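PDB 4CVU: beta-mannosidase from Trichoderma harzianum, which probably hydrolyses terminal, non-reducing beta-D-mannose residues in beta-mannosides. Local coordinates for residues Asn388-Asp393 against Tyr705-Asp710; Met418-Ser423 against Leu442-Phe447. All coordinates share one frame; numbering follows the deposited sequence.

Interaction 1 of 2, residues Asn388-Asp393 against Tyr705-Asp710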
loop_
_atom_site.group_PDB
_atom_site.type_symbol
_atom_site.label_atom_id
_atom_site.label_comp_id
_atom_site.label_asym_id
_atom_site.label_seq_id
_atom_site.Cartn_x
_atom_site.Cartn_y
_atom_site.Cartn_z
ATOM N N ASN A 388 16.175 -24.650 -8.361
ATOM C CA ASN A 388 14.883 -25.284 -8.083
ATOM C C ASN A 388 13.737 -24.320 -8.419
ATOM O O ASN A 388 13.703 -23.211 -7.947
ATOM C CB ASN A 388 14.800 -25.669 -6.642
ATOM C CG ASN A 388 15.731 -26.855 -6.311
ATOM O OD1 ASN A 388 15.276 -28.008 -6.215
ATOM N ND2 ASN A 388 16.990 -26.588 -6.141
ATOM N N LEU A 389 12.844 -24.757 -9.257
ATOM C CA LEU A 389 11.672 -23.976 -9.660
ATOM C C LEU A 389 10.526 -24.317 -8.728
ATOM O O LEU A 389 10.111 -25.481 -8.626
ATOM C CB LEU A 389 11.299 -24.340 -11.083
ATOM C CG LEU A 389 10.012 -23.678 -11.593
ATOM C CD1 LEU A 389 10.251 -22.194 -11.734
ATOM C CD2 LEU A 389 9.612 -24.318 -12.908
ATOM N N ILE A 390 9.998 -23.305 -8.057
ATOM C CA ILE A 390 8.807 -23.441 -7.231
ATOM C C ILE A 390 7.645 -22.753 -7.974
ATOM O O ILE A 390 7.872 -22.040 -8.958
ATOM C CB ILE A 390 8.991 -22.850 -5.822
ATOM C CG1 ILE A 390 9.200 -21.344 -5.890
ATOM C CG2 ILE A 390 10.156 -23.540 -5.092
ATOM C CD1 ILE A 390 8.557 -20.590 -4.757
ATOM N N PRO A 391 6.410 -23.003 -7.557
ATOM C CA PRO A 391 5.305 -22.345 -8.294
ATOM C C PRO A 391 5.469 -20.831 -8.277
ATOM O O PRO A 391 5.668 -20.254 -7.218
ATOM C CB PRO A 391 4.065 -22.764 -7.521
ATOM C CG PRO A 391 4.477 -24.017 -6.815
ATOM C CD PRO A 391 5.913 -23.874 -6.475
ATOM N N PRO A 392 5.372 -20.186 -9.438
ATOM C CA PRO A 392 5.508 -18.685 -9.488
ATOM C C PRO A 392 4.355 -17.898 -8.823
ATOM O O PRO A 392 4.510 -16.703 -8.587
ATOM C CB PRO A 392 5.514 -18.397 -10.992
ATOM C CG PRO A 392 4.648 -19.494 -11.549
ATOM C CD PRO A 392 4.995 -20.735 -10.739
ATOM N N ASP A 393 3.235 -18.551 -8.488
ATOM C CA ASP A 393 2.076 -17.851 -7.977
ATOM C C ASP A 393 1.329 -18.798 -7.059
ATOM O O ASP A 393 1.427 -20.021 -7.191
ATOM C CB ASP A 393 1.236 -17.361 -9.148
ATOM C CG ASP A 393 0.359 -16.136 -8.824
ATOM O OD1 ASP A 393 -0.739 -16.296 -8.202
ATOM O OD2 ASP A 393 0.733 -14.987 -9.215
ATOM N N TYR A 705 20.952 -24.589 -7.275
ATOM C CA TYR A 705 20.748 -23.834 -6.046
ATOM C C TYR A 705 19.272 -23.742 -5.623
ATOM O O TYR A 705 18.331 -23.834 -6.444
ATOM C CB TYR A 705 21.451 -22.474 -6.112
ATOM C CG TYR A 705 20.850 -21.385 -7.028
ATOM C CD1 TYR A 705 19.683 -20.727 -6.685
ATOM C CD2 TYR A 705 21.504 -20.989 -8.197
ATOM C CE1 TYR A 705 19.175 -19.697 -7.496
ATOM C CE2 TYR A 705 21.005 -19.971 -9.001
ATOM C CZ TYR A 705 19.844 -19.329 -8.649
ATOM O OH TYR A 705 19.329 -18.309 -9.444
ATOM N N TRP A 706 19.087 -23.586 -4.317
ATOM C CA TRP A 706 17.765 -23.363 -3.726
ATOM C C TRP A 706 17.638 -21.864 -3.455
ATOM O O TRP A 706 18.371 -21.341 -2.613
ATOM C CB TRP A 706 17.582 -24.186 -2.417
ATOM C CG TRP A 706 16.168 -24.037 -2.006
ATOM C CD1 TRP A 706 15.651 -23.040 -1.268
ATOM C CD2 TRP A 706 15.050 -24.802 -2.481
ATOM N NE1 TRP A 706 14.299 -23.133 -1.202
ATOM C CE2 TRP A 706 13.896 -24.219 -1.939
ATOM C CE3 TRP A 706 14.924 -25.940 -3.272
ATOM C CZ2 TRP A 706 12.648 -24.717 -2.162
ATOM C CZ3 TRP A 706 13.665 -26.442 -3.516
ATOM C CH2 TRP A 706 12.532 -25.825 -2.962
ATOM N N GLN A 707 16.745 -21.110 -4.112
ATOM C CA GLN A 707 15.732 -21.540 -5.047
ATOM C C GLN A 707 15.724 -20.487 -6.148
ATOM O O GLN A 707 16.263 -19.386 -5.963
ATOM C CB GLN A 707 14.344 -21.582 -4.387
ATOM C CG GLN A 707 13.898 -20.258 -3.791
ATOM C CD GLN A 707 12.767 -20.362 -2.785
ATOM O OE1 GLN A 707 12.971 -20.796 -1.660
ATOM N NE2 GLN A 707 11.567 -19.927 -3.177
ATOM N N LEU A 708 15.179 -20.830 -7.309
ATOM C CA LEU A 708 15.242 -19.911 -8.417
ATOM C C LEU A 708 14.417 -18.707 -8.070
ATOM O O LEU A 708 14.877 -17.571 -8.203
ATOM C CB LEU A 708 14.708 -20.556 -9.712
ATOM C CG LEU A 708 14.400 -19.577 -10.886
ATOM C CD1 LEU A 708 15.666 -19.046 -11.493
ATOM C CD2 LEU A 708 13.647 -20.287 -11.959
ATOM N N ASN A 709 13.175 -18.962 -7.644
ATOM C CA ASN A 709 12.127 -17.949 -7.772
ATOM C C ASN A 709 11.201 -17.830 -6.558
ATOM O O ASN A 709 11.185 -18.732 -5.705
ATOM C CB ASN A 709 11.315 -18.221 -9.039
ATOM C CG ASN A 709 10.533 -19.519 -8.960
ATOM O OD1 ASN A 709 11.095 -20.570 -8.653
ATOM N ND2 ASN A 709 9.231 -19.459 -9.235
ATOM N N ASP A 710 10.400 -16.745 -6.524
ATOM C CA ASP A 710 9.506 -16.412 -5.401
ATOM C C ASP A 710 8.029 -16.536 -5.785
ATOM O O ASP A 710 7.646 -16.190 -6.902
ATOM C CB ASP A 710 9.682 -14.963 -4.906
ATOM C CG ASP A 710 10.748 -14.813 -3.831
ATOM O OD1 ASP A 710 10.873 -15.681 -2.954
ATOM O OD2 ASP A 710 11.468 -13.775 -3.855
#

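Interaction 2 of 2, residues Met418-Ser423 against Leu442-Phe447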
loop_
_atom_site.group_PDB
_atom_site.type_symbol
_atom_site.label_atom_id
_atom_site.label_comp_id
_atom_site.label_asym_id
_atom_site.label_seq_id
_atom_site.Cartn_x
_atom_site.Cartn_y
_atom_site.Cartn_z
ATOM N N MET A 418 19.421 -26.671 -16.628
ATOM C CA MET A 418 18.469 -27.511 -15.903
ATOM C C MET A 418 17.728 -26.715 -14.831
ATOM O O MET A 418 18.308 -25.807 -14.213
ATOM C CB MET A 418 19.215 -28.696 -15.223
ATOM C CG MET A 418 18.307 -29.711 -14.560
ATOM S SD MET A 418 19.244 -31.105 -13.845
ATOM C CE MET A 418 19.377 -32.195 -15.239
ATOM N N LEU A 419 16.435 -27.036 -14.679
ATOM C CA LEU A 419 15.651 -26.733 -13.506
ATOM C C LEU A 419 15.160 -28.018 -12.871
ATOM O O LEU A 419 14.726 -28.966 -13.566
ATOM C CB LEU A 419 14.428 -25.823 -13.826
ATOM C CG LEU A 419 14.715 -24.460 -14.424
ATOM C CD1 LEU A 419 13.439 -23.812 -14.960
ATOM C CD2 LEU A 419 15.362 -23.546 -13.421
ATOM N N ARG A 420 15.167 -28.056 -11.540
ATOM C CA ARG A 420 14.437 -29.062 -10.826
ATOM C C ARG A 420 13.060 -28.549 -10.510
ATOM O O ARG A 420 12.939 -27.580 -9.766
ATOM C CB ARG A 420 15.127 -29.432 -9.518
ATOM C CG ARG A 420 14.207 -30.189 -8.587
ATOM C CD ARG A 420 15.025 -30.926 -7.550
ATOM N NE ARG A 420 14.179 -31.591 -6.560
ATOM C CZ ARG A 420 14.133 -31.328 -5.256
ATOM N NH1 ARG A 420 14.860 -30.372 -4.695
ATOM N NH2 ARG A 420 13.333 -32.043 -4.491
ATOM N N VAL A 421 12.043 -29.200 -11.062
ATOM C CA VAL A 421 10.661 -28.848 -10.820
ATOM C C VAL A 421 10.240 -29.519 -9.503
ATOM O O VAL A 421 9.817 -30.669 -9.462
ATOM C CB VAL A 421 9.729 -29.231 -11.988
ATOM C CG1 VAL A 421 8.331 -28.674 -11.766
ATOM C CG2 VAL A 421 10.271 -28.713 -13.285
ATOM N N TRP A 422 10.365 -28.734 -8.439
ATOM C CA TRP A 422 10.243 -29.144 -7.065
ATOM C C TRP A 422 8.857 -29.668 -6.700
ATOM O O TRP A 422 7.857 -29.102 -7.113
ATOM C CB TRP A 422 10.585 -27.917 -6.189
ATOM C CG TRP A 422 10.351 -28.132 -4.713
ATOM C CD1 TRP A 422 11.219 -28.735 -3.837
ATOM C CD2 TRP A 422 9.201 -27.768 -3.959
ATOM N NE1 TRP A 422 10.681 -28.734 -2.570
ATOM C CE2 TRP A 422 9.436 -28.161 -2.622
ATOM C CE3 TRP A 422 7.972 -27.168 -4.281
ATOM C CZ2 TRP A 422 8.489 -27.973 -1.605
ATOM C CZ3 TRP A 422 7.044 -26.965 -3.278
ATOM C CH2 TRP A 422 7.298 -27.374 -1.956
ATOM N N SER A 423 8.800 -30.741 -5.914
ATOM C CA SER A 423 7.508 -31.218 -5.359
ATOM C C SER A 423 7.395 -30.740 -3.911
ATOM O O SER A 423 8.371 -30.849 -3.171
ATOM C CB SER A 423 7.396 -32.756 -5.452
ATOM O OG SER A 423 8.496 -33.416 -4.786
ATOM N N LEU A 442 16.639 -28.579 -19.440
ATOM C CA LEU A 442 16.204 -29.873 -18.910
ATOM C C LEU A 442 15.353 -29.677 -17.685
ATOM O O LEU A 442 15.710 -28.837 -16.833
ATOM C CB LEU A 442 17.435 -30.750 -18.537
ATOM C CG LEU A 442 18.203 -31.279 -19.755
ATOM C CD1 LEU A 442 19.496 -31.996 -19.333
ATOM C CD2 LEU A 442 17.326 -32.231 -20.546
ATOM N N LEU A 443 14.230 -30.403 -17.587
ATOM C CA LEU A 443 13.347 -30.359 -16.450
ATOM C C LEU A 443 13.357 -31.663 -15.650
ATOM O O LEU A 443 12.705 -32.639 -16.021
ATOM C CB LEU A 443 11.897 -30.042 -16.872
ATOM C CG LEU A 443 11.698 -28.680 -17.466
ATOM C CD1 LEU A 443 10.248 -28.352 -17.759
ATOM C CD2 LEU A 443 12.385 -27.626 -16.637
ATOM N N TRP A 444 14.057 -31.666 -14.541
ATOM C CA TRP A 444 13.999 -32.765 -13.639
ATOM C C TRP A 444 12.671 -32.663 -12.921
ATOM O O TRP A 444 12.519 -31.798 -12.137
ATOM C CB TRP A 444 15.175 -32.657 -12.691
ATOM C CG TRP A 444 15.072 -33.220 -11.319
ATOM C CD1 TRP A 444 13.972 -33.647 -10.641
ATOM C CD2 TRP A 444 16.169 -33.459 -10.455
ATOM N NE1 TRP A 444 14.314 -34.090 -9.413
ATOM C CE2 TRP A 444 15.659 -33.991 -9.264
ATOM C CE3 TRP A 444 17.523 -33.213 -10.550
ATOM C CZ2 TRP A 444 16.472 -34.330 -8.186
ATOM C CZ3 TRP A 444 18.333 -33.568 -9.482
ATOM C CH2 TRP A 444 17.807 -34.089 -8.322
ATOM N N SER A 445 11.781 -33.619 -13.108
ATOM C CA SER A 445 10.440 -33.546 -12.634
ATOM C C SER A 445 10.113 -34.502 -11.513
ATOM O O SER A 445 10.819 -35.479 -11.313
ATOM C CB SER A 445 9.444 -33.691 -13.781
ATOM O OG SER A 445 9.825 -32.825 -14.794
ATOM N N GLU A 446 9.064 -34.172 -10.769
ATOM C CA GLU A 446 8.758 -34.912 -9.542
ATOM C C GLU A 446 7.266 -35.148 -9.390
ATOM O O GLU A 446 6.447 -34.397 -9.920
ATOM C CB GLU A 446 9.339 -34.179 -8.315
ATOM C CG GLU A 446 10.867 -34.078 -8.382
ATOM C CD GLU A 446 11.587 -33.668 -7.085
ATOM O OE1 GLU A 446 10.984 -33.233 -6.095
ATOM O OE2 GLU A 446 12.819 -33.774 -7.078
ATOM N N PHE A 447 6.921 -36.214 -8.677
ATOM C CA PHE A 447 5.541 -36.483 -8.301
ATOM C C PHE A 447 5.159 -35.678 -7.047
ATOM O O PHE A 447 6.014 -35.410 -6.199
ATOM C CB PHE A 447 5.332 -37.985 -8.050
ATOM C CG PHE A 447 5.644 -38.881 -9.239
ATOM C CD1 PHE A 447 5.517 -38.442 -10.545
ATOM C CD2 PHE A 447 6.031 -40.200 -9.023
ATOM C CE1 PHE A 447 5.787 -39.280 -11.603
ATOM C CE2 PHE A 447 6.300 -41.052 -10.085
ATOM C CZ PHE A 447 6.185 -40.585 -11.384
#

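Interaction 1 of 2, residues Asn388-Asp393 against Tyr705-Asp710
Asn-388 and Ile-390, at and just past the end of strand 380-389, are hydrogen-bonded to the loop that leaves strand 702-705, so this buried contact continues the pairing of the first and last strands of a parallel barrel. Tyr-705 O takes two donors from one residue: Asn-388 N, and Asn-388 ND2 at 3.1 Å, which comes in from above the carbonyl plane. Further on, Leu-708 N reaches Asn-388 O over 2.9 Å. The Asn-388 amide lies obliquely against the indole of Trp-706, its plane turned 46° from the ring and CG 3.3 Å from CE3; its OD1 turns to Arg-420.

The Asn-709 side chain then takes over the pairing from the backbone. With CG set between its own backbone N and carbonyl carbon (chi1 66°), the side-chain amide pairs with both backbone polar atoms of Ile-390: OD1 accepts from Ile-390 N at 3.0 Å in the carbonyl plane, and ND2 gives to Ile-390 O at 2.9 Å. A leucine here would probably leave Ile-390 N and O without these mates and weaken the join beyond Leu-708. Within the same loop, Gln-707 NE2 donates almost straight (173°) to Asn-709 O, while Ile-390 CD1 packs 3.5 Å from Gln-707 NE2, and Ile-390 CG2 lies near Trp-706 CH2.

The peptide between Trp-706 and Gln-707 is cis. A non-proline cis peptide following a tryptophan at the end of the last barrel strand is a familiar feature of the (beta/alpha)8 active-site rim in the glycosidase clan to which family 2 belongs.

Interaction 2 of 2, residues Met418-Ser423 against Leu442-Phe447
Arg-420 and Glu-446 form a buried salt bridge at the end of two parallel strands, 418-421 and 442-446, whose axes run 4.7 Å apart. Backbone bonds in a regular parallel ladder join them: Leu-419 N to Leu-442 O, Trp-444 N to Leu-419 O, and Val-421 N to Trp-444 O.

Both carboxylate oxygens of Glu-446 are used more than once. Arg-420 grips it side-on: NE gives to OE2 at 2.6 Å, approaching from above the carboxylate plane, while NH2 meets the syn lone pair of OE1 at 3.1 Å, with the guanidinium and carboxylate planes 53° apart. OE2 also takes Trp-444 NE1 on its anti lone pair, 2.8 Å away. On OE1, Ser-423 OG comes in on the anti side, likewise at 2.8 Å, with a weak bond from Ser-423 N beside it; OG has a further partner in Phe-449 O. These bonds together fix the rotation of the carboxylate. The remaining arginine donors have mates too: NH1 forms a salt bridge with Glu-594 and also bonds Asn-388 OD1, and NH2 also bonds Asn-488 OD1.

Arg-420 reaches this position extended from CG to NE, with CG anti to the backbone N (chi1 164°). On the way CD lies over the five-membered ring of Trp-444, a CH-pi contact 3.8 Å from its centroid, while Met-418 SD meets the ring's edge at CE3. Leu-419, Val-421 and Leu-443 pack together on the other face, Leu-443 CD2 touching Leu-419 CB.

Helix 430-439 makes the crossover between these strands in a beta-alpha-beta unit; strand 380-389 pairs along the other edge of 418-421, and strand 481-485 along the other edge of 442-446.

How the interactions relate
Interactions 1 and 2 meet at adjacent barrel strands, 380-389 and 418-421, with their centres about 11 Å apart. Leu-389 N probably bonds to Arg-420 O at 2.9 Å, continuing the sheet from one contact to the other, and Asn-388 OD1 lies 2.8 Å from Arg-420 NH1, so the side-chain amide of Asn-388 joins the polar network around Glu-446. Trp-706 CH2 comes within 3.3 Å of Trp-422 CD1 in an edge-to-face pair. On the other side of the sheet Leu-708 CD2 touches Leu-419 CD2. Interaction 1 and the Arg-420/Glu-446 end of interaction 2 lie at the C-terminal ends of the strands, the end where (beta/alpha)8 glycosidases carry their active site.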